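Alpha-glucosidase (Bacteroides thetaiotaomicron, PDB 5XFM) hydrolyses beta-L-arabinopyranosides and alpha-galactosides as a bifunctional enzyme of glycoside hydrolase family 97. Local coordinates at residues 18-21 with 22-26; 434-437 with 438-441; 608-611 with 612-616. The protein carries 1 engineered substitution. All coordinates share one frame; numbering follows the deposited sequence.

In the fold
The three contacts follow one another along the chain; none nests in or crosses another. Each is local; interactions 1 and 3 close hairpin ends, and interaction 2 folds a loop back on itself. Interaction 1 turns strand 17-20 back onto strand 26-31, in an antiparallel sheet of the N-terminal region. Interaction 2 lies in the loop between strand 429-432 and helix 441-444, within the TIM-barrel region. It is close to the centre of the chain, and its arginine reaches back to the N-terminal region. Interaction 3 closes the hairpin of strands 603-609 and 615-621 in the C-terminal sheet. The centres of interactions 1 and 3 lie about 47 Å apart.

Interaction 1 of 3, residues 18-21 with 22-26; sequences VVKG and PDEKL
Gly21 and Leu26 meet backbone to backbone where strand 17-20 gives way to the loop of a beta hairpin. Gly21 N donates to Leu26 O at 2.9 Å, nearly straight at 168°. The same oxygen lies 3.4 Å from Lys20 CA in a CA-H...O contact. Inside this closure, Gly21 to Glu24 form a type I beta turn, with Pro22 at its second position. Its bond runs from Glu24 N to Gly21 O at 2.8 Å.

The side chains of Lys20 and Glu24 meet beside the turn. Their charged ends form a long salt bridge, with Lys20 NZ 3.8 Å from Glu24 OE1. Farther back along the chains, Lys20 CD and Glu24 CG are 4.1 Å apart. Lys20 gets there as an extended chain, its CG anti to the carbonyl carbon (chi1 -50°).

Asp23 forms an Asx turn within the loop. Asp23 OD1 accepts a hydrogen bond from Lys25 N at 3.0 Å, from above the carboxylate plane.

Farther out, neighbouring strands and loops meet the hairpin end. Leu26 packs on Val42 and Tyr44 of strand 39-44, which pairs with strand 26-31 in the sheet. On the polar side, Asp23 N donates to Asp119 OD1, and Lys20 O accepts from Asn97 ND2.

Interaction 2 of 3, residues 434-437 with 438-441; sequences GCTL and PRGW
Arg439 meets Thr436 at about a right angle, and one guanidinium nitrogen does the touching. Arg439 NH1 donates to Thr436 OG1 at 2.7 Å. The hydroxyl oxygen lies near the guanidinium edge, 19° out of its plane. NH1 of Arg439 also makes a weak bond, bent to 128°, with Leu437 O at 2.7 Å. One nitrogen therefore grips a side chain and the backbone next to it. The arginine chain bends at chi2 (138°), and this brings its end back over the preceding residues. Thr436 OG1 is also hydrogen-bonded to Asp408 OD1.

Leu437 crosses Pro438 at about a right angle as well, with Leu437 CG 3.6 Å from Pro438 CD. The Trp441 ring has one face toward the backbone of this loop. Arg439 N stands 3.3 Å above that face and Pro438 CA 4.0 Å, both offset toward the rim. Thr436 CG2 approaches Trp441 CH2 obliquely at 4.2 Å. The indole NE1 is held by Val214 O.

The rest of the guanidinium points to the N-terminal region: NE forms a salt bridge with Glu211, and NH2 bonds to Ser221 O and Tyr173 OH. A methionine in place of Arg439 would probably leave Thr436 OG1 without this donor and the Glu211 carboxylate without its salt-bridge partner.

This buried loop follows strand 429-432 of a TIM-type (beta/alpha)8 barrel, probably the catalytic domain. It leads into helix 441-444, with Gly440 at the N-cap. Through Gly434 N, which bonds to Glu452 OE1, the loop reaches the second shell of the calcium site.

Interaction 3 of 3, residues 608-611 with 612-616; sequences KDDK and KGEPE
Lys608 and Glu616 pair through their backbones as the last rungs of a beta hairpin close. They are an antiparallel hydrogen-bonded pair. Lys608 N donates to Glu616 O, and Glu616 N returns to Lys608 O, each at 2.9 Å. Asp609 and Pro615 form the next, non-hydrogen-bonded pair. Beyond them Asp610 N donates to Glu614 O at 2.7 Å. The chain reverses in a type I turn from Asp610 to Gly613, closed by Gly613 N and Asp610 O. Gly613 has positive phi (99°), and the loop is a type I turn with a G1 bulge. These backbone angles suit glycine.

Side chain to backbone bonds centre on Asp610. Its CG lies between the backbone N and the carbonyl carbon (chi1 65°), which places the carboxylate over the turn. Asp610 OD1 accepts from Glu614 N, which meets it from above the carboxylate plane. This bond is modelled unusually short, so its exact length is doubtful. A weak bond from Lys612 N reaches Asp610 OD1 at 3.0 Å. The Asp610 and Glu614 side chains lie side by side, pointing the same way.

A water bridges Gly613 and Asp609. It donates to Gly613 O at 3.0 Å. It also donates to Asp609 OD1, with a modelled separation too short to take literally.

Charges are looser. Lys608 and Glu616 point to the same face of the sheet, yet Lys608 NZ and Glu616 OE1 stay 5.5 Å apart.

Asp609 and Pro615 share the other face. Both pack on Val513 of helix 512-521. Asp609 bonds to Thr511 OG1 just before that helix and to Gly637 N on strand 636-641, which lies next to strand 603-609 in the sheet.

Interaction 1 of 3, residues 18-21 with 22-26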
loop_
_atom_site.group_PDB
_atom_site.type_symbol
_atom_site.label_atom_id
_atom_site.label_comp_id
_atom_site.label_asym_id
_atom_site.label_seq_id
_atom_site.Cartn_x
_atom_site.Cartn_y
_atom_site.Cartn_z
ATOM N N VAL A 18 16.765 25.726 9.571
ATOM C CA VAL A 18 16.044 25.360 8.358
ATOM C C VAL A 18 16.820 24.300 7.566
ATOM O O VAL A 18 18.040 24.394 7.423
ATOM C CB VAL A 18 15.793 26.597 7.464
ATOM C CG1 VAL A 18 15.335 26.185 6.072
ATOM C CG2 VAL A 18 14.768 27.514 8.108
ATOM N N VAL A 19 16.113 23.295 7.054
ATOM C CA VAL A 19 16.730 22.298 6.187
ATOM C C VAL A 19 15.969 22.218 4.865
ATOM O O VAL A 19 14.746 22.280 4.844
ATOM C CB VAL A 19 16.778 20.906 6.864
ATOM C CG1 VAL A 19 15.389 20.453 7.282
ATOM C CG2 VAL A 19 17.428 19.878 5.948
ATOM N N LYS A 20 16.707 22.107 3.763
ATOM C CA LYS A 20 16.116 22.113 2.426
ATOM C C LYS A 20 16.391 20.822 1.656
ATOM O O LYS A 20 17.355 20.116 1.931
ATOM C CB LYS A 20 16.650 23.299 1.622
ATOM C CG LYS A 20 16.572 24.635 2.347
ATOM C CD LYS A 20 17.244 25.739 1.544
ATOM C CE LYS A 20 17.148 27.080 2.251
ATOM N NZ LYS A 20 17.682 28.176 1.401
ATOM N N GLY A 21 15.520 20.505 0.708
ATOM C CA GLY A 21 15.790 19.448 -0.249
ATOM C C GLY A 21 16.915 19.880 -1.167
ATOM O O GLY A 21 17.259 21.056 -1.197
ATOM N N PRO A 22 17.477 18.937 -1.938
ATOM C CA PRO A 22 18.621 19.196 -2.823
ATOM C C PRO A 22 18.406 20.337 -3.829
ATOM O O PRO A 22 19.331 21.127 -4.051
ATOM C CB PRO A 22 18.792 17.859 -3.553
ATOM C CG PRO A 22 18.305 16.851 -2.565
ATOM C CD PRO A 22 17.118 17.507 -1.917
ATOM N N ASP A 23 17.217 20.437 -4.413
ATOM C CA ASP A 23 16.946 21.519 -5.355
ATOM C C ASP A 23 16.355 22.734 -4.647
ATOM O O ASP A 23 15.993 23.717 -5.288
ATOM C CB ASP A 23 16.017 21.044 -6.482
ATOM C CG ASP A 23 14.621 20.661 -5.994
ATOM O OD1 ASP A 23 14.265 20.921 -4.823
ATOM O OD2 ASP A 23 13.859 20.092 -6.805
ATOM N N GLU A 24 16.260 22.634 -3.324
ATOM C CA GLU A 24 15.858 23.731 -2.439
ATOM C C GLU A 24 14.407 24.201 -2.578
ATOM O O GLU A 24 14.016 25.180 -1.942
ATOM C CB GLU A 24 16.796 24.925 -2.647
ATOM C CG GLU A 24 18.237 24.649 -2.260
ATOM C CD GLU A 24 19.129 25.860 -2.434
ATOM O OE1 GLU A 24 18.694 26.975 -2.073
ATOM O OE2 GLU A 24 20.273 25.691 -2.909
ATOM N N LYS A 25 13.593 23.485 -3.347
ATOM C CA LYS A 25 12.175 23.845 -3.477
ATOM C C LYS A 25 11.414 23.513 -2.205
ATOM O O LYS A 25 10.560 24.275 -1.756
ATOM C CB LYS A 25 11.526 23.127 -4.664
ATOM C CG LYS A 25 12.066 23.541 -6.017
ATOM C CD LYS A 25 11.238 22.960 -7.153
ATOM C CE LYS A 25 12.076 22.820 -8.415
ATOM N NZ LYS A 25 11.294 22.307 -9.573
ATOM N N LEU A 26 11.730 22.361 -1.633
ATOM C CA LEU A 26 11.102 21.923 -0.404
ATOM C C LEU A 26 11.922 22.444 0.771
ATOM O O LEU A 26 13.134 22.225 0.834
ATOM C CB LEU A 26 10.992 20.395 -0.386
ATOM C CG LEU A 26 10.000 19.660 0.523
ATOM C CD1 LEU A 26 10.220 18.159 0.387
ATOM C CD2 LEU A 26 10.066 20.083 1.983
#

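Interaction 2 of 3, residues 434-437 with 438-441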
loop_
_atom_site.group_PDB
_atom_site.type_symbol
_atom_site.label_atom_id
_atom_site.label_comp_id
_atom_site.label_asym_id
_atom_site.label_seq_id
_atom_site.Cartn_x
_atom_site.Cartn_y
_atom_site.Cartn_z
ATOM N N GLY A 434 -6.759 -8.936 5.270
ATOM C CA GLY A 434 -7.473 -8.576 6.486
ATOM C C GLY A 434 -6.506 -7.918 7.431
ATOM O O GLY A 434 -6.460 -8.241 8.618
ATOM N N CYS A 435 -5.753 -6.968 6.889
ATOM C CA CYS A 435 -4.481 -6.571 7.480
ATOM C C CYS A 435 -4.268 -5.071 7.488
ATOM O O CYS A 435 -5.080 -4.297 6.967
ATOM C CB CYS A 435 -3.328 -7.230 6.714
ATOM S SG CYS A 435 -3.257 -6.753 4.954
ATOM N N THR A 436 -3.153 -4.668 8.083
ATOM C CA THR A 436 -2.800 -3.268 8.139
ATOM C C THR A 436 -1.997 -2.862 6.915
ATOM O O THR A 436 -1.529 -3.716 6.152
ATOM C CB THR A 436 -2.000 -2.956 9.396
ATOM O OG1 THR A 436 -1.865 -1.537 9.552
ATOM C CG2 THR A 436 -0.622 -3.624 9.350
ATOM N N LEU A 437 -1.838 -1.550 6.746
ATOM C CA LEU A 437 -1.052 -0.990 5.658
ATOM C C LEU A 437 0.395 -1.454 5.767
ATOM O O LEU A 437 0.940 -1.502 6.868
ATOM C CB LEU A 437 -1.112 0.541 5.693
ATOM C CG LEU A 437 -0.376 1.318 4.602
ATOM C CD1 LEU A 437 -1.226 1.301 3.347
ATOM C CD2 LEU A 437 -0.051 2.758 5.019
ATOM N N PRO A 438 1.019 -1.820 4.630
ATOM C CA PRO A 438 2.447 -2.150 4.630
ATOM C C PRO A 438 3.270 -0.882 4.822
ATOM O O PRO A 438 2.924 0.165 4.274
ATOM C CB PRO A 438 2.670 -2.757 3.244
ATOM C CG PRO A 438 1.632 -2.098 2.396
ATOM C CD PRO A 438 0.429 -1.951 3.285
ATOM N N ARG A 439 4.323 -0.958 5.620
ATOM C CA ARG A 439 5.080 0.244 5.932
ATOM C C ARG A 439 6.542 0.095 5.510
ATOM O O ARG A 439 7.432 -0.051 6.351
ATOM C CB ARG A 439 4.942 0.555 7.421
ATOM C CG ARG A 439 3.652 1.314 7.753
ATOM C CD ARG A 439 3.026 0.758 9.018
ATOM N NE ARG A 439 1.921 1.548 9.561
ATOM C CZ ARG A 439 0.648 1.161 9.563
ATOM N NH1 ARG A 439 0.300 0.001 9.023
ATOM N NH2 ARG A 439 -0.283 1.936 10.102
ATOM N N GLY A 440 6.780 0.123 4.199
ATOM C CA GLY A 440 8.114 -0.080 3.670
ATOM C C GLY A 440 8.495 -1.551 3.713
ATOM O O GLY A 440 9.677 -1.897 3.705
ATOM N N TRP A 441 7.491 -2.423 3.768
ATOM C CA TRP A 441 7.736 -3.837 4.032
ATOM C C TRP A 441 8.448 -4.621 2.911
ATOM O O TRP A 441 9.123 -5.612 3.203
ATOM C CB TRP A 441 6.407 -4.521 4.393
ATOM C CG TRP A 441 5.947 -4.171 5.791
ATOM C CD1 TRP A 441 6.499 -3.234 6.619
ATOM C CD2 TRP A 441 4.885 -4.785 6.534
ATOM N NE1 TRP A 441 5.835 -3.214 7.819
ATOM C CE2 TRP A 441 4.839 -4.155 7.795
ATOM C CE3 TRP A 441 3.963 -5.802 6.255
ATOM C CZ2 TRP A 441 3.910 -4.506 8.776
ATOM C CZ3 TRP A 441 3.041 -6.151 7.230
ATOM C CH2 TRP A 441 3.020 -5.504 8.474
#

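Interaction 3 of 3, residues 608-611 with 612-616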
loop_
_atom_site.group_PDB
_atom_site.type_symbol
_atom_site.label_atom_id
_atom_site.label_comp_id
_atom_site.label_asym_id
_atom_site.label_seq_id
_atom_site.Cartn_x
_atom_site.Cartn_y
_atom_site.Cartn_z
ATOM N N LYS A 608 -8.441 -0.049 -26.890
ATOM C CA LYS A 608 -9.386 1.048 -26.780
ATOM C C LYS A 608 -10.819 0.513 -26.695
ATOM O O LYS A 608 -11.093 -0.599 -27.139
ATOM C CB LYS A 608 -9.174 1.981 -27.984
ATOM C CG LYS A 608 -10.342 2.824 -28.444
ATOM C CD LYS A 608 -10.013 3.462 -29.784
ATOM C CE LYS A 608 -11.101 4.413 -30.235
ATOM N NZ LYS A 608 -10.740 5.067 -31.522
ATOM N N ASP A 609 -11.737 1.298 -26.140
ATOM C CA ASP A 609 -13.148 0.931 -26.184
ATOM C C ASP A 609 -13.672 1.338 -27.546
ATOM O O ASP A 609 -13.445 2.466 -27.975
ATOM C CB ASP A 609 -13.957 1.636 -25.084
ATOM C CG ASP A 609 -13.376 1.438 -23.686
ATOM O OD1 ASP A 609 -13.086 0.284 -23.305
ATOM O OD2 ASP A 609 -13.218 2.447 -22.962
ATOM N N ASP A 610 -14.389 0.453 -28.232
ATOM C CA ASP A 610 -14.991 0.901 -29.477
ATOM C C ASP A 610 -16.200 1.735 -29.079
ATOM O O ASP A 610 -16.616 1.709 -27.922
ATOM C CB ASP A 610 -15.346 -0.276 -30.409
ATOM C CG ASP A 610 -16.431 -1.196 -29.852
ATOM O OD1 ASP A 610 -17.121 -0.840 -28.872
ATOM O OD2 ASP A 610 -16.589 -2.305 -30.415
ATOM N N LYS A 611 -16.757 2.469 -30.033
ATOM C CA LYS A 611 -17.864 3.383 -29.754
ATOM C C LYS A 611 -19.036 2.710 -29.024
ATOM O O LYS A 611 -19.838 3.387 -28.376
ATOM C CB LYS A 611 -18.322 4.065 -31.047
ATOM C CG LYS A 611 -17.200 4.891 -31.670
ATOM C CD LYS A 611 -17.621 6.331 -31.926
ATOM C CE LYS A 611 -16.514 7.272 -31.454
ATOM N NZ LYS A 611 -16.705 8.672 -31.912
ATOM N N LYS A 612 -19.134 1.386 -29.147
ATOM C CA LYS A 612 -20.172 0.612 -28.483
ATOM C C LYS A 612 -19.701 0.132 -27.110
ATOM O O LYS A 612 -20.484 -0.412 -26.334
ATOM C CB LYS A 612 -20.574 -0.569 -29.360
ATOM C CG LYS A 612 -21.991 -0.474 -29.926
ATOM C CD LYS A 612 -22.474 -1.812 -30.459
ATOM C CE LYS A 612 -21.929 -2.049 -31.868
ATOM N NZ LYS A 612 -22.544 -1.116 -32.864
ATOM N N GLY A 613 -18.416 0.326 -26.822
ATOM C CA GLY A 613 -17.849 -0.059 -25.538
ATOM C C GLY A 613 -17.108 -1.385 -25.530
ATOM O O GLY A 613 -16.591 -1.801 -24.494
ATOM N N GLU A 614 -17.040 -2.046 -26.683
ATOM C CA GLU A 614 -16.355 -3.332 -26.786
ATOM C C GLU A 614 -14.857 -3.125 -26.980
ATOM O O GLU A 614 -14.438 -2.100 -27.514
ATOM C CB GLU A 614 -16.943 -4.157 -27.933
ATOM C CG GLU A 614 -18.354 -4.644 -27.671
ATOM C CD GLU A 614 -18.440 -5.520 -26.436
ATOM O OE1 GLU A 614 -17.572 -6.406 -26.278
ATOM O OE2 GLU A 614 -19.366 -5.324 -25.621
ATOM N N PRO A 615 -14.041 -4.102 -26.554
ATOM C CA PRO A 615 -12.585 -3.942 -26.653
ATOM C C PRO A 615 -12.089 -4.023 -28.088
ATOM O O PRO A 615 -12.573 -4.863 -28.852
ATOM C CB PRO A 615 -12.041 -5.116 -25.834
ATOM C CG PRO A 615 -13.142 -6.114 -25.811
ATOM C CD PRO A 615 -14.423 -5.356 -25.883
ATOM N N GLU A 616 -11.153 -3.152 -28.454
ATOM C CA GLU A 616 -10.568 -3.203 -29.786
ATOM C C GLU A 616 -9.066 -2.964 -29.728
ATOM O O GLU A 616 -8.588 -2.055 -29.039
ATOM C CB GLU A 616 -11.222 -2.187 -30.728
ATOM C CG GLU A 616 -10.689 -2.271 -32.165
ATOM C CD GLU A 616 -11.038 -1.060 -33.020
ATOM O OE1 GLU A 616 -11.811 -0.195 -32.552
ATOM O OE2 GLU A 616 -10.565 -0.992 -34.180
HETATM O O HOH W 1 -13.673 -1.937 -24.005
#